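RahU protein (Pseudomonas aeruginosa PAO1, PDB 6ZC1) probably binds glycolipids, as a bacterial member of the aegerolysin family. Local coordinates at residues N67-T72 against D92-G97. Residues are numbered along the deposited sequence; the frame is centred on the assembly and turned at random.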
# COMPACT_ATOMS: atom_id res chain seq x y z
N ASN A 67 2.08 17.16 -12.55
CA ASN A 67 1.33 18.23 -13.21
C ASN A 67 0.02 17.77 -13.84
O ASN A 67 -0.56 18.50 -14.64
CB ASN A 67 2.20 19.01 -14.21
CG ASN A 67 3.24 19.85 -13.50
OD1 ASN A 67 2.93 20.53 -12.53
ND2 ASN A 67 4.48 19.79 -13.98
N ALA A 68 -0.48 16.60 -13.47
CA ALA A 68 -1.73 16.09 -14.02
C ALA A 68 -2.87 16.33 -13.04
O ALA A 68 -2.69 16.32 -11.82
CB ALA A 68 -1.62 14.60 -14.32
N SER A 69 -4.07 16.55 -13.59
CA SER A 69 -5.27 16.67 -12.78
C SER A 69 -5.83 15.29 -12.46
O SER A 69 -7.00 15.00 -12.75
CB SER A 69 -6.33 17.51 -13.50
OG SER A 69 -5.93 18.86 -13.56
N SER A 70 -5.00 14.43 -11.88
CA SER A 70 -5.41 13.08 -11.51
C SER A 70 -4.50 12.63 -10.37
O SER A 70 -3.41 13.17 -10.18
CB SER A 70 -5.31 12.11 -12.68
OG SER A 70 -4.02 12.16 -13.26
N GLY A 71 -4.96 11.63 -9.63
CA GLY A 71 -4.24 11.19 -8.45
C GLY A 71 -3.65 9.80 -8.57
O GLY A 71 -3.08 9.43 -9.61
N THR A 72 -3.75 9.01 -7.51
CA THR A 72 -3.24 7.65 -7.51
C THR A 72 -4.32 6.71 -7.01
O THR A 72 -5.03 7.01 -6.04
CB THR A 72 -1.93 7.51 -6.69
OG1 THR A 72 -1.63 6.11 -6.56
CG2 THR A 72 -2.05 8.12 -5.29
N ASP A 92 -6.86 7.82 -4.15
CA ASP A 92 -6.49 9.17 -3.73
C ASP A 92 -6.78 10.10 -4.90
O ASP A 92 -5.88 10.41 -5.70
CB ASP A 92 -5.02 9.19 -3.33
CG ASP A 92 -4.59 10.51 -2.76
OD1 ASP A 92 -5.43 11.43 -2.64
OD2 ASP A 92 -3.40 10.65 -2.44
N PRO A 93 -8.02 10.58 -5.03
CA PRO A 93 -8.36 11.41 -6.19
C PRO A 93 -7.78 12.81 -6.09
O PRO A 93 -7.51 13.35 -5.01
CB PRO A 93 -9.90 11.47 -6.14
CG PRO A 93 -10.24 11.21 -4.71
CD PRO A 93 -9.19 10.27 -4.20
N TRP A 94 -7.60 13.41 -7.27
CA TRP A 94 -7.15 14.79 -7.37
C TRP A 94 -8.26 15.78 -7.06
O TRP A 94 -8.00 16.84 -6.49
CB TRP A 94 -6.61 15.03 -8.79
CG TRP A 94 -6.37 16.47 -9.14
CD1 TRP A 94 -5.22 17.18 -8.95
CD2 TRP A 94 -7.30 17.36 -9.78
NE1 TRP A 94 -5.38 18.46 -9.41
CE2 TRP A 94 -6.64 18.60 -9.93
CE3 TRP A 94 -8.61 17.24 -10.23
CZ2 TRP A 94 -7.25 19.70 -10.51
CZ3 TRP A 94 -9.22 18.34 -10.81
CH2 TRP A 94 -8.54 19.56 -10.94
N LYS A 95 -9.50 15.46 -7.43
CA LYS A 95 -10.58 16.44 -7.35
C LYS A 95 -10.78 16.94 -5.92
O LYS A 95 -10.95 16.15 -4.99
CB LYS A 95 -11.88 15.85 -7.88
CG LYS A 95 -12.98 16.89 -8.09
CD LYS A 95 -12.46 18.17 -8.73
CE LYS A 95 -13.48 19.30 -8.68
NZ LYS A 95 -13.45 20.03 -7.38
N SER A 96 -10.77 18.26 -5.76
CA SER A 96 -10.93 18.86 -4.44
C SER A 96 -12.30 18.50 -3.87
O SER A 96 -13.31 18.56 -4.57
CB SER A 96 -10.79 20.37 -4.54
OG SER A 96 -11.60 21.02 -3.57
N GLY A 97 -12.32 18.11 -2.60
CA GLY A 97 -13.54 17.72 -1.93
C GLY A 97 -13.89 16.25 -2.04
O GLY A 97 -14.76 15.78 -1.29
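Thr72 and Asp92 form an antiparallel hydrogen-bonded pair, the rung at the end of strands 72-80 and 83-92 where their loops begin: Asp92 N meets Thr72 O almost head-on to the carbonyl (2.8 Å), while Thr72 N comes to Asp92 O at 3.1 Å from a bent direction, out of the carbonyl plane. The same Asp92 carbonyl also takes a CA-H...O contact from Gly71 CA, 3.3 Å away, so closely do the chains run there. On the sheet face shared by Thr72 and Asp92, the methyl Thr72 CG2 rests against Asp92 CB at 3.7 Å. Thr72 OG1, anti to the backbone N (chi1 171°), hydrogen-bonds to Ser62 OG and Trp90 NE1, while Asp92 OD2 accepts the backbone N-H of Ile125.

Beyond this rung, Trp94 takes over. With CG anti to the backbone N (chi1 168°), its indole lies flat along Ser69, which centres an inverse gamma turn. Ser69 CA sits 3.6 Å from the centroid of the five-membered ring, almost on its normal, a CH-pi contact, and Ser69 OG reaches over the same face to 3.4 Å from Trp94 CZ2. At the root of the indole, Trp94 CB packs on Ser70 N.

The pairing of 72-80 and 83-92, neighbouring strands of the five-stranded antiparallel sheet of this beta-sandwich, thus ends here, and the loops from strand 58-63 and toward strand 101-106 stay together past it through the Trp94 indole on Ser69.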